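PDB 3R4R: hypothetical fimbrial assembly protein, which is a putative component of the fimbrium tip, fimbriae being cell-surface filaments that mediate adhesion and biofilm formation. Local coordinates for residues 45-50 with 62-67; 101-106 with 141-146; 15-20 with 82-87; 126-131 with 202-207. All coordinates share one frame; numbering follows the deposited sequence.

Interaction 1: 45-50 with 62-67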
loop_
_atom_site.group_PDB
_atom_site.type_symbol
_atom_site.label_atom_id
_atom_site.label_comp_id
_atom_site.label_asym_id
_atom_site.label_seq_id
_atom_site.Cartn_x
_atom_site.Cartn_y
_atom_site.Cartn_z
ATOM N N GLN A 45 -10.559 -6.613 2.203
ATOM C CA GLN A 45 -11.612 -7.493 1.712
ATOM C C GLN A 45 -11.118 -8.928 1.665
ATOM O O GLN A 45 -11.926 -9.844 1.726
ATOM C CB GLN A 45 -12.095 -7.050 0.328
ATOM C CG GLN A 45 -12.757 -5.676 0.313
ATOM C CD GLN A 45 -13.409 -5.370 -1.010
ATOM O OE1 GLN A 45 -14.262 -6.109 -1.505
ATOM N NE2 GLN A 45 -13.109 -4.211 -1.558
ATOM N N ASN A 46 -9.797 -9.125 1.592
ATOM C CA ASN A 46 -9.128 -10.426 1.510
ATOM C C ASN A 46 -7.641 -10.283 1.835
ATOM O O ASN A 46 -7.102 -9.191 1.719
ATOM C CB ASN A 46 -9.313 -11.034 0.103
ATOM C CG ASN A 46 -8.685 -10.245 -1.028
ATOM O OD1 ASN A 46 -7.461 -10.158 -1.164
ATOM N ND2 ASN A 46 -9.503 -9.742 -1.927
ATOM N N CYS A 47 -6.980 -11.357 2.226
ATOM C CA CYS A 47 -5.546 -11.329 2.499
ATOM C C CYS A 47 -4.958 -12.725 2.353
ATOM O O CYS A 47 -5.663 -13.730 2.383
ATOM C CB CYS A 47 -5.221 -10.746 3.881
ATOM S SG CYS A 47 -5.831 -11.717 5.290
ATOM N N HIS A 48 -3.634 -12.743 2.200
ATOM C CA HIS A 48 -2.757 -13.881 2.138
ATOM C C HIS A 48 -1.828 -13.795 3.333
ATOM O O HIS A 48 -1.176 -12.773 3.525
ATOM C CB HIS A 48 -1.998 -13.949 0.787
ATOM C CG HIS A 48 -0.941 -15.013 0.737
ATOM N ND1 HIS A 48 -1.244 -16.322 0.425
ATOM C CD2 HIS A 48 0.390 -14.914 0.946
ATOM C CE1 HIS A 48 -0.092 -16.974 0.471
ATOM N NE2 HIS A 48 0.908 -16.173 0.791
ATOM N N VAL A 49 -1.809 -14.838 4.165
ATOM C CA VAL A 49 -0.937 -14.873 5.338
ATOM C C VAL A 49 0.030 -16.030 5.139
ATOM O O VAL A 49 -0.379 -17.137 4.797
ATOM C CB VAL A 49 -1.748 -14.968 6.669
ATOM C CG1 VAL A 49 -0.843 -15.187 7.874
ATOM C CG2 VAL A 49 -2.618 -13.730 6.866
ATOM N N ALA A 50 1.311 -15.738 5.281
ATOM C CA ALA A 50 2.374 -16.711 5.121
ATOM C C ALA A 50 3.207 -16.771 6.390
ATOM O O ALA A 50 3.493 -15.727 6.968
ATOM C CB ALA A 50 3.236 -16.347 3.909
ATOM N N LYS A 62 -2.389 -19.219 4.315
ATOM C CA LYS A 62 -3.846 -19.281 4.251
ATOM C C LYS A 62 -4.333 -18.021 3.597
ATOM O O LYS A 62 -3.741 -16.946 3.772
ATOM C CB LYS A 62 -4.462 -19.491 5.655
ATOM C CG LYS A 62 -5.977 -19.516 5.723
ATOM C CD LYS A 62 -6.466 -20.087 7.050
ATOM C CE LYS A 62 -7.957 -19.940 7.296
ATOM N NZ LYS A 62 -8.807 -20.535 6.233
ATOM N N ASN A 63 -5.389 -18.172 2.789
ATOM C CA ASN A 63 -6.059 -17.085 2.097
ATOM C C ASN A 63 -7.392 -16.868 2.748
ATOM O O ASN A 63 -8.215 -17.797 2.780
ATOM C CB ASN A 63 -6.186 -17.384 0.596
ATOM C CG ASN A 63 -4.842 -17.464 -0.090
ATOM O OD1 ASN A 63 -3.938 -16.627 0.099
ATOM N ND2 ASN A 63 -4.697 -18.448 -0.940
ATOM N N PHE A 64 -7.560 -15.671 3.356
ATOM C CA PHE A 64 -8.789 -15.208 4.032
ATOM C C PHE A 64 -9.595 -14.302 3.155
ATOM O O PHE A 64 -9.022 -13.552 2.369
ATOM C CB PHE A 64 -8.474 -14.455 5.329
ATOM C CG PHE A 64 -7.745 -15.255 6.374
ATOM C CD1 PHE A 64 -6.352 -15.318 6.379
ATOM C CD2 PHE A 64 -8.442 -15.872 7.404
ATOM C CE1 PHE A 64 -5.678 -16.021 7.372
ATOM C CE2 PHE A 64 -7.765 -16.557 8.407
ATOM C CZ PHE A 64 -6.387 -16.628 8.389
ATOM N N TYR A 65 -10.924 -14.337 3.311
ATOM C CA TYR A 65 -11.855 -13.508 2.549
ATOM C C TYR A 65 -12.773 -12.758 3.539
ATOM O O TYR A 65 -12.630 -12.935 4.745
ATOM C CB TYR A 65 -12.621 -14.362 1.527
ATOM C CG TYR A 65 -11.679 -14.912 0.474
ATOM C CD1 TYR A 65 -11.314 -14.148 -0.632
ATOM C CD2 TYR A 65 -11.071 -16.156 0.631
ATOM C CE1 TYR A 65 -10.415 -14.638 -1.591
ATOM C CE2 TYR A 65 -10.175 -16.655 -0.320
ATOM C CZ TYR A 65 -9.842 -15.886 -1.425
ATOM O OH TYR A 65 -8.956 -16.358 -2.367
ATOM N N SER A 66 -13.640 -11.864 3.037
ATOM C CA SER A 66 -14.468 -10.954 3.855
ATOM C C SER A 66 -15.243 -11.681 4.985
ATOM O O SER A 66 -15.348 -11.106 6.065
ATOM C CB SER A 66 -15.466 -10.175 3.003
ATOM O OG SER A 66 -16.313 -11.017 2.241
ATOM N N LYS A 67 -15.744 -12.911 4.776
ATOM C CA LYS A 67 -16.475 -13.625 5.836
ATOM C C LYS A 67 -15.535 -14.073 6.987
ATOM O O LYS A 67 -15.995 -14.215 8.120
ATOM C CB LYS A 67 -17.203 -14.849 5.262
#

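Interaction 2: 101-106 with 141-146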
loop_
_atom_site.group_PDB
_atom_site.type_symbol
_atom_site.label_atom_id
_atom_site.label_comp_id
_atom_site.label_asym_id
_atom_site.label_seq_id
_atom_site.Cartn_x
_atom_site.Cartn_y
_atom_site.Cartn_z
ATOM N N LEU A 101 4.156 -12.888 7.280
ATOM C CA LEU A 101 3.987 -11.889 6.206
ATOM C C LEU A 101 2.517 -11.845 5.752
ATOM O O LEU A 101 1.930 -12.888 5.465
ATOM C CB LEU A 101 4.918 -12.189 4.990
ATOM C CG LEU A 101 4.789 -11.228 3.782
ATOM C CD1 LEU A 101 5.511 -9.933 4.036
ATOM C CD2 LEU A 101 5.351 -11.838 2.535
ATOM N N VAL A 102 1.928 -10.648 5.688
ATOM C CA VAL A 102 0.528 -10.503 5.280
ATOM C C VAL A 102 0.452 -9.638 4.002
ATOM O O VAL A 102 1.048 -8.563 3.956
ATOM C CB VAL A 102 -0.312 -9.892 6.446
ATOM C CG1 VAL A 102 -1.776 -9.718 6.052
ATOM C CG2 VAL A 102 -0.194 -10.728 7.724
ATOM N N VAL A 103 -0.227 -10.128 2.963
ATOM C CA VAL A 103 -0.480 -9.359 1.738
ATOM C C VAL A 103 -1.998 -9.189 1.657
ATOM O O VAL A 103 -2.711 -10.180 1.497
ATOM C CB VAL A 103 0.128 -9.917 0.429
ATOM C CG1 VAL A 103 -0.174 -8.982 -0.756
ATOM C CG2 VAL A 103 1.626 -10.144 0.565
ATOM N N ALA A 104 -2.496 -7.956 1.836
ATOM C CA ALA A 104 -3.932 -7.696 1.838
ATOM C C ALA A 104 -4.421 -7.163 0.488
ATOM O O ALA A 104 -3.731 -6.372 -0.142
ATOM C CB ALA A 104 -4.274 -6.703 2.935
ATOM N N ASN A 105 -5.626 -7.618 0.071
ATOM C CA ASN A 105 -6.449 -7.231 -1.098
ATOM C C ASN A 105 -5.791 -7.531 -2.441
ATOM O O ASN A 105 -6.105 -6.854 -3.428
ATOM C CB ASN A 105 -6.789 -5.733 -1.056
ATOM C CG ASN A 105 -7.674 -5.332 0.089
ATOM O OD1 ASN A 105 -8.542 -6.076 0.549
ATOM N ND2 ASN A 105 -7.574 -4.107 0.469
ATOM N N ALA A 106 -5.006 -8.630 -2.526
ATOM C CA ALA A 106 -4.315 -9.059 -3.768
ATOM C C ALA A 106 -4.736 -10.485 -4.196
ATOM O O ALA A 106 -4.331 -10.942 -5.263
ATOM C CB ALA A 106 -2.818 -8.997 -3.569
ATOM N N LEU A 141 -10.206 -1.635 -2.177
ATOM C CA LEU A 141 -9.422 -2.804 -2.571
ATOM C C LEU A 141 -7.968 -2.350 -2.863
ATOM O O LEU A 141 -7.393 -2.684 -3.886
ATOM C CB LEU A 141 -10.064 -3.534 -3.766
ATOM C CG LEU A 141 -9.575 -4.978 -4.056
ATOM C CD1 LEU A 141 -10.057 -5.971 -2.983
ATOM C CD2 LEU A 141 -10.060 -5.447 -5.414
ATOM N N LEU A 142 -7.390 -1.571 -1.949
ATOM C CA LEU A 142 -5.996 -1.110 -2.010
ATOM C C LEU A 142 -5.097 -2.122 -1.296
ATOM O O LEU A 142 -5.433 -2.571 -0.199
ATOM C CB LEU A 142 -5.824 0.295 -1.408
ATOM C CG LEU A 142 -6.479 1.468 -2.162
ATOM C CD1 LEU A 142 -6.478 2.743 -1.305
ATOM C CD2 LEU A 142 -5.900 1.656 -3.572
ATOM N N VAL A 143 -3.971 -2.487 -1.911
ATOM C CA VAL A 143 -3.095 -3.512 -1.377
ATOM C C VAL A 143 -2.272 -2.921 -0.223
ATOM O O VAL A 143 -1.711 -1.818 -0.333
ATOM C CB VAL A 143 -2.180 -4.144 -2.483
ATOM C CG1 VAL A 143 -1.161 -5.115 -1.896
ATOM C CG2 VAL A 143 -3.018 -4.843 -3.554
ATOM N N LYS A 144 -2.212 -3.701 0.887
ATOM C CA LYS A 144 -1.438 -3.417 2.099
ATOM C C LYS A 144 -0.528 -4.605 2.396
ATOM O O LYS A 144 -0.884 -5.739 2.073
ATOM C CB LYS A 144 -2.333 -3.091 3.309
ATOM C CG LYS A 144 -3.306 -1.923 3.136
ATOM C CD LYS A 144 -4.742 -2.435 3.205
ATOM C CE LYS A 144 -5.801 -1.343 3.144
ATOM N NZ LYS A 144 -5.874 -0.670 1.814
ATOM N N ILE A 145 0.666 -4.358 2.948
ATOM C CA ILE A 145 1.605 -5.449 3.248
ATOM C C ILE A 145 2.269 -5.187 4.630
ATOM O O ILE A 145 2.476 -4.049 5.013
ATOM C CB ILE A 145 2.685 -5.659 2.118
ATOM C CG1 ILE A 145 3.596 -4.406 1.939
ATOM C CG2 ILE A 145 2.062 -6.095 0.766
ATOM C CD1 ILE A 145 4.804 -4.644 1.048
ATOM N N GLY A 146 2.585 -6.257 5.348
ATOM C CA GLY A 146 3.232 -6.176 6.653
ATOM C C GLY A 146 3.982 -7.439 7.017
ATOM O O GLY A 146 3.672 -8.504 6.495
#

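Interaction 3: 15-20 with 82-87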
loop_
_atom_site.group_PDB
_atom_site.type_symbol
_atom_site.label_atom_id
_atom_site.label_comp_id
_atom_site.label_asym_id
_atom_site.label_seq_id
_atom_site.Cartn_x
_atom_site.Cartn_y
_atom_site.Cartn_z
ATOM N N ASP A 15 -2.214 -22.936 16.817
ATOM C CA ASP A 15 -3.189 -21.974 16.342
ATOM C C ASP A 15 -2.740 -20.588 16.814
ATOM O O ASP A 15 -2.496 -20.370 18.001
ATOM C CB ASP A 15 -4.625 -22.307 16.774
ATOM C CG ASP A 15 -5.235 -23.541 16.113
ATOM O OD1 ASP A 15 -4.495 -24.540 15.894
ATOM O OD2 ASP A 15 -6.471 -23.550 15.904
HETATM N N MSE A 16 -2.565 -19.677 15.861
HETATM C CA MSE A 16 -2.086 -18.317 16.103
HETATM C C MSE A 16 -3.195 -17.294 16.040
HETATM O O MSE A 16 -4.025 -17.329 15.128
HETATM C CB MSE A 16 -1.010 -17.932 15.061
HETATM C CG MSE A 16 0.309 -18.712 15.204
HETATM SE SE MSE A 16 1.701 -18.345 13.834
HETATM C CE MSE A 16 1.768 -16.385 13.976
ATOM N N SER A 17 -3.187 -16.363 17.009
ATOM C CA SER A 17 -4.071 -15.198 17.039
ATOM C C SER A 17 -3.333 -14.054 16.350
ATOM O O SER A 17 -2.224 -13.707 16.766
ATOM C CB SER A 17 -4.497 -14.856 18.463
ATOM O OG SER A 17 -5.221 -15.912 19.073
ATOM N N LEU A 18 -3.911 -13.523 15.257
ATOM C CA LEU A 18 -3.292 -12.498 14.419
ATOM C C LEU A 18 -4.067 -11.181 14.463
ATOM O O LEU A 18 -5.290 -11.186 14.311
ATOM C CB LEU A 18 -3.263 -13.044 12.976
ATOM C CG LEU A 18 -2.040 -12.728 12.096
ATOM C CD1 LEU A 18 -0.856 -13.606 12.478
ATOM C CD2 LEU A 18 -2.337 -13.027 10.641
ATOM N N VAL A 19 -3.366 -10.050 14.662
ATOM C CA VAL A 19 -4.001 -8.723 14.681
ATOM C C VAL A 19 -3.393 -7.875 13.543
ATOM O O VAL A 19 -2.189 -7.629 13.562
ATOM C CB VAL A 19 -3.884 -8.021 16.059
ATOM C CG1 VAL A 19 -4.397 -6.581 16.003
ATOM C CG2 VAL A 19 -4.626 -8.804 17.137
ATOM N N LEU A 20 -4.227 -7.451 12.555
ATOM C CA LEU A 20 -3.782 -6.658 11.404
ATOM C C LEU A 20 -4.171 -5.200 11.606
ATOM O O LEU A 20 -5.360 -4.870 11.556
ATOM C CB LEU A 20 -4.361 -7.185 10.062
ATOM C CG LEU A 20 -4.348 -8.690 9.751
ATOM C CD1 LEU A 20 -5.071 -8.971 8.455
ATOM C CD2 LEU A 20 -2.933 -9.279 9.725
ATOM N N GLU A 82 -8.956 -8.937 13.321
ATOM C CA GLU A 82 -8.471 -10.103 14.056
ATOM C C GLU A 82 -8.643 -11.345 13.205
ATOM O O GLU A 82 -9.695 -11.510 12.586
ATOM C CB GLU A 82 -9.188 -10.268 15.402
ATOM C CG GLU A 82 -8.920 -9.200 16.446
ATOM C CD GLU A 82 -9.428 -9.564 17.831
ATOM O OE1 GLU A 82 -9.555 -10.775 18.131
ATOM O OE2 GLU A 82 -9.593 -8.636 18.653
ATOM N N LEU A 83 -7.614 -12.207 13.160
ATOM C CA LEU A 83 -7.614 -13.464 12.415
ATOM C C LEU A 83 -7.043 -14.598 13.209
ATOM O O LEU A 83 -6.172 -14.394 14.051
ATOM C CB LEU A 83 -6.799 -13.350 11.112
ATOM C CG LEU A 83 -7.309 -12.456 10.005
ATOM C CD1 LEU A 83 -6.333 -12.446 8.867
ATOM C CD2 LEU A 83 -8.639 -12.946 9.495
ATOM N N GLN A 84 -7.503 -15.809 12.892
ATOM C CA GLN A 84 -7.015 -17.055 13.452
ATOM C C GLN A 84 -6.321 -17.885 12.384
ATOM O O GLN A 84 -6.870 -18.083 11.303
ATOM C CB GLN A 84 -8.161 -17.855 14.083
ATOM C CG GLN A 84 -8.461 -17.504 15.536
ATOM C CD GLN A 84 -7.573 -18.254 16.509
ATOM O OE1 GLN A 84 -6.738 -17.669 17.208
ATOM N NE2 GLN A 84 -7.750 -19.575 16.587
ATOM N N LEU A 85 -5.081 -18.283 12.667
ATOM C CA LEU A 85 -4.273 -19.234 11.898
ATOM C C LEU A 85 -4.397 -20.581 12.551
ATOM O O LEU A 85 -3.750 -20.782 13.570
ATOM C CB LEU A 85 -2.774 -18.825 11.782
ATOM C CG LEU A 85 -2.321 -17.698 10.886
ATOM C CD1 LEU A 85 -3.030 -16.434 11.185
ATOM C CD2 LEU A 85 -0.885 -17.441 11.101
ATOM N N GLU A 86 -5.281 -21.463 12.051
ATOM C CA GLU A 86 -5.432 -22.821 12.583
ATOM C C GLU A 86 -4.469 -23.780 11.905
ATOM O O GLU A 86 -4.224 -23.673 10.704
ATOM C CB GLU A 86 -6.865 -23.378 12.438
ATOM C CG GLU A 86 -8.008 -22.575 13.049
ATOM C CD GLU A 86 -8.610 -21.462 12.216
ATOM O OE1 GLU A 86 -8.007 -21.074 11.188
ATOM O OE2 GLU A 86 -9.721 -21.010 12.571
ATOM N N GLY A 87 -3.965 -24.730 12.684
ATOM C CA GLY A 87 -3.121 -25.823 12.229
ATOM C C GLY A 87 -1.777 -25.495 11.623
ATOM O O GLY A 87 -1.438 -26.042 10.568
#

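Interaction 4: 126-131 with 202-207. With EDO (1,2-ethanediol), chain H.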
loop_
_atom_site.group_PDB
_atom_site.type_symbol
_atom_site.label_atom_id
_atom_site.label_comp_id
_atom_site.label_asym_id
_atom_site.label_seq_id
_atom_site.Cartn_x
_atom_site.Cartn_y
_atom_site.Cartn_z
ATOM N N SER A 126 9.876 -16.996 -5.261
ATOM C CA SER A 126 10.026 -16.326 -3.974
ATOM C C SER A 126 9.148 -15.074 -3.886
ATOM O O SER A 126 8.765 -14.491 -4.916
ATOM C CB SER A 126 11.480 -15.952 -3.731
ATOM O OG SER A 126 12.002 -15.146 -4.775
ATOM N N TYR A 127 8.821 -14.665 -2.639
ATOM C CA TYR A 127 8.034 -13.477 -2.359
ATOM C C TYR A 127 8.818 -12.229 -2.673
ATOM O O TYR A 127 8.215 -11.250 -3.098
ATOM C CB TYR A 127 7.582 -13.444 -0.894
ATOM C CG TYR A 127 6.443 -14.385 -0.579
ATOM C CD1 TYR A 127 6.686 -15.709 -0.222
ATOM C CD2 TYR A 127 5.128 -13.935 -0.559
ATOM C CE1 TYR A 127 5.644 -16.563 0.132
ATOM C CE2 TYR A 127 4.082 -14.774 -0.183
ATOM C CZ TYR A 127 4.346 -16.088 0.157
ATOM O OH TYR A 127 3.320 -16.946 0.456
ATOM N N THR A 128 10.165 -12.245 -2.466
ATOM C CA THR A 128 11.010 -11.076 -2.752
ATOM C C THR A 128 11.107 -10.832 -4.275
ATOM O O THR A 128 11.254 -9.682 -4.690
ATOM C CB THR A 128 12.398 -11.216 -2.139
ATOM O OG1 THR A 128 12.934 -12.490 -2.508
ATOM C CG2 THR A 128 12.378 -11.066 -0.617
ATOM N N ALA A 129 11.014 -11.896 -5.088
ATOM C CA ALA A 129 11.066 -11.790 -6.547
ATOM C C ALA A 129 9.681 -11.446 -7.142
ATOM O O ALA A 129 9.617 -10.923 -8.265
ATOM C CB ALA A 129 11.576 -13.094 -7.148
ATOM N N LYS A 130 8.586 -11.725 -6.390
ATOM C CA LYS A 130 7.202 -11.533 -6.836
ATOM C C LYS A 130 6.879 -10.055 -7.120
ATOM O O LYS A 130 7.193 -9.152 -6.332
ATOM C CB LYS A 130 6.186 -12.078 -5.797
ATOM C CG LYS A 130 4.704 -12.040 -6.233
ATOM C CD LYS A 130 4.408 -12.908 -7.472
ATOM C CE LYS A 130 2.984 -12.803 -7.951
ATOM N NZ LYS A 130 2.764 -13.712 -9.098
ATOM N N THR A 131 6.222 -9.857 -8.270
ATOM C CA THR A 131 5.698 -8.612 -8.795
ATOM C C THR A 131 4.227 -8.815 -9.102
ATOM O O THR A 131 3.877 -9.769 -9.819
ATOM C CB THR A 131 6.493 -8.129 -10.034
ATOM O OG1 THR A 131 7.837 -7.840 -9.660
ATOM C CG2 THR A 131 5.880 -6.885 -10.691
ATOM N N LYS A 202 6.539 -4.567 -6.195
ATOM C CA LYS A 202 7.154 -5.600 -5.357
ATOM C C LYS A 202 6.324 -5.641 -4.049
ATOM O O LYS A 202 5.686 -4.642 -3.705
ATOM C CB LYS A 202 8.647 -5.301 -5.150
ATOM C CG LYS A 202 9.504 -5.422 -6.415
ATOM C CD LYS A 202 9.848 -6.901 -6.806
ATOM C CE LYS A 202 10.670 -7.020 -8.067
ATOM N NZ LYS A 202 11.985 -6.316 -7.975
ATOM N N ILE A 203 6.300 -6.765 -3.342
ATOM C CA ILE A 203 5.440 -6.938 -2.157
ATOM C C ILE A 203 6.235 -7.188 -0.856
ATOM O O ILE A 203 5.642 -7.647 0.130
ATOM C CB ILE A 203 4.461 -8.144 -2.385
ATOM C CG1 ILE A 203 5.250 -9.461 -2.720
ATOM C CG2 ILE A 203 3.404 -7.805 -3.461
ATOM C CD1 ILE A 203 4.469 -10.744 -2.644
ATOM N N THR A 204 7.541 -6.920 -0.841
ATOM C CA THR A 204 8.380 -7.192 0.332
ATOM C C THR A 204 9.094 -5.919 0.816
ATOM O O THR A 204 10.087 -6.004 1.560
ATOM C CB THR A 204 9.410 -8.283 -0.018
ATOM O OG1 THR A 204 10.228 -7.891 -1.136
ATOM C CG2 THR A 204 8.805 -9.658 -0.175
ATOM N N ILE A 205 8.590 -4.745 0.374
ATOM C CA ILE A 205 9.152 -3.419 0.618
ATOM C C ILE A 205 8.262 -2.712 1.648
ATOM O O ILE A 205 7.059 -2.573 1.444
ATOM C CB ILE A 205 9.301 -2.650 -0.728
ATOM C CG1 ILE A 205 8.003 -2.744 -1.572
ATOM C CG2 ILE A 205 10.494 -3.275 -1.508
ATOM C CD1 ILE A 205 7.948 -1.934 -2.771
ATOM N N PHE A 206 8.860 -2.317 2.785
ATOM C CA PHE A 206 8.084 -1.777 3.899
ATOM C C PHE A 206 8.524 -0.365 4.396
ATOM O O PHE A 206 8.003 0.076 5.428
ATOM C CB PHE A 206 8.227 -2.749 5.091
ATOM C CG PHE A 206 7.848 -4.178 4.783
ATOM C CD1 PHE A 206 6.519 -4.580 4.798
ATOM C CD2 PHE A 206 8.827 -5.140 4.528
ATOM C CE1 PHE A 206 6.172 -5.905 4.518
ATOM C CE2 PHE A 206 8.473 -6.466 4.267
ATOM C CZ PHE A 206 7.151 -6.832 4.251
ATOM N N ASN A 207 9.430 0.344 3.694
ATOM C CA ASN A 207 9.874 1.648 4.198
ATOM C C ASN A 207 8.967 2.740 3.663
ATOM O O ASN A 207 8.997 3.049 2.476
ATOM C CB ASN A 207 11.339 1.936 3.853
ATOM C CG ASN A 207 11.920 3.161 4.538
ATOM O OD1 ASN A 207 11.263 3.858 5.333
ATOM N ND2 ASN A 207 13.194 3.414 4.287
HETATM C C1 EDO H . -0.555 -11.256 -10.110
HETATM O O1 EDO H . 0.729 -11.585 -10.679
HETATM C C2 EDO H . -0.941 -9.794 -10.324
HETATM O O2 EDO H . -1.130 -9.466 -11.715
HETATM O O HOH W 1 8.577 -8.747 -4.042
#

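Interaction 1: 45-50 with 62-67
With CG anti to the backbone N (chi1 173°), the His48 ring rises from its strand towards Asn63, whose CG sits anti to its own carbonyl carbon (chi1 -65°) and leans back across. The two side chains meet at a non-hydrogen-bonded antiparallel pair, and His48 ND1 donates to Asn63 OD1 at 2.7 Å. The acceptor lies in the plane of the imidazole, while the amide plane is turned 39° from the ring. Asn63 ND2 bonds to Asp115 OD1, which helps orient the amide. The other ring nitrogen, NE2, bonds to the hydroxyl of Tyr127, so both ends of the imidazole are held and its rotation is fixed. On the face carrying Cys47, Val49 and Phe64 the contact is apolar: Cys47 SG stands 3.8 Å from Phe64 CD1 in an oblique sulfur-aromatic contact, and Val49 CG2 reaches Phe64 CE1 at 3.9 Å. Backbone pairs Cys47–Phe64 and Val49–Lys62 each exchange two hydrogen bonds, the straightest being Val49 N to Lys62 O at 2.9 Å. These strands form the hairpin of 46-52 and 58-65. Strand 96-104 bonds to the other edge of 46-52, and Leu83 and Leu85 of strand 78-90 pack against the apolar face.

Interaction 2: 101-106 with 141-146
Val102–Gly146 and Ala104–Lys144 are hydrogen-bonded antiparallel pairs, their strand segments running 177° apart, and Ala104 N to Lys144 O is the shortest of the four backbone bonds at 2.8 Å. Between them Val103 and Ile145 form the non-hydrogen-bonded pair; their side chains lie side by side and point the same way, with Val103 CG1 4.0 Å from Ile145 CG2. Val143 continues this apolar face, its CG1 reaching Val103 CG1 and its CG2 reaching Ala106 CB. Past the end of strand 101-104 the contact turns polar. Asn105, with CG anti to its carbonyl carbon (chi1 -66°), swings its amide over to the other segment, where ND2 donates to Leu142 O at 2.7 Å. Lys144 NZ also donates to Leu142 O, at 2.8 Å, and the two donors approach from opposite faces of that carbonyl's plane, neither on a lone pair. Asn105 ND2 meets Thr43 O as well, and Lys144 NZ meets Gln167 OE1 and Glu41 O, all uncharged oxygens, while Asn105 OD1 accepts from Gln45 N. The double grip on Leu142 O, with a cation on one side, would be expected to polarise that carbonyl and hold the residues just ahead of strand 144-152 against the end of strand 96-104.

Interaction 3: 15-20 with 82-87
Leu18 and Leu85 make the tightest apolar contact between these two strands, Leu18 CD2 lying 3.5 Å from Leu85 CD1. The second branch of Leu85 goes the other way, its CD2 resting 3.9 Å from the selenium of Met16, a selenomethionine, so that one leucine fills the space between two residues of the facing strand. Leu20 CD1 meets Leu83 CD1 at 3.7 Å and extends the same apolar face. On the reverse face the Ser17–Gln84 pair is polar: Ser17 OG donates to Gln84 OE1 at 3.0 Å, nearly in line with the amide C=O. A bend in the Gln84 chain at chi2 (-85°) folds its amide back over the neighbouring strand and places OE1 there. At the end of the contact Gly87 N bonds to Asp15 OD1 over a long 3.3 Å, entering from above the carboxylate plane, while Asp15 OD2 lies against the aliphatic CB and CG of Glu86.

What sets these side chains opposite one another is the backbone register. Met16–Leu85 and Leu18–Leu83 each exchange two hydrogen bonds, of which Leu18 N to Leu83 O is the shortest at 2.7 Å, and the strand axes run 168° apart. Strand 12-21, assigned to the propeptide by inference, also bonds on its other edge to strand 161-179. Consistent with the sandwich packing of a transthyretin-like domain, the leucine face looks towards hairpin 46-65, where Cys47, Val49 and Phe64 meet it.

Interaction 4: 126-131 with 202-207
Tyr127 presents a ring edge to Ile203, whose CD1 lies near the ring plane, 3.9 Å from Tyr127 CD2. Ile203 holds CG1 between its backbone N and carbonyl carbon (chi1 56°), which carries CG1 up to Tyr127 O. Ile203 CD1 also lies 3.8 Å from Lys130 CG, and so touches both the ring edge and the aliphatic start of the lysine. Next to it the methyl of Thr204 is turned to the backbone: its CG2 is 3.4 Å from Tyr127 O and also meets Thr128 CG2 at 3.9 Å. Lys202, bent at chi2 (-78°), crosses Thr131, with Lys202 CE 3.4 Å from Thr131 OG1 and Lys202 CD near Lys130 O.

No direct hydrogen bond crosses between the two segments. A water takes that role: it lies 2.7 Å from both Tyr127 O and Lys130 O, although not all the oxygens around it can receive a proton at once, and it accepts from Ile203 N at 3.1 Å. It therefore links the backbone of a short turn of helical conformation to the backbone of the other loop. The far end of Lys130 makes a weak hydrogen bond to an ethanediol, probably from the crystallisation liquor.

Tyr127 OH bonds to Arg58 as well as to His48, and its ring meets Phe52 nearly at right angles, with Leu101 beside it. The loop ahead of strand 131-132 is in this way held between hairpin 46-65 and the loop that follows strand 191-202.

How the interactions relate
From the N terminus, strand 12-21 pairs with strand 78-90, and interaction 3 closes that long loop; the hairpin of interaction 1 opens and closes within it. Interaction 2 then closes the stretch from 101-106 to 141-146, and interaction 4 that from 126-131 to 202-207; the two cross, since their segments alternate along the sequence. Interactions 1 and 2 are neighbours in one sheet, joined through Asn46 and Asn105, while interaction 3 packs its leucines on the hairpin and on Val102. Interaction 4 touches interaction 1 through Tyr127 and interaction 2 through Phe206 but stays about 11 Å (nearest atoms) from interaction 3, tying the sequence assigned to the C-terminal family to the N-terminal strands.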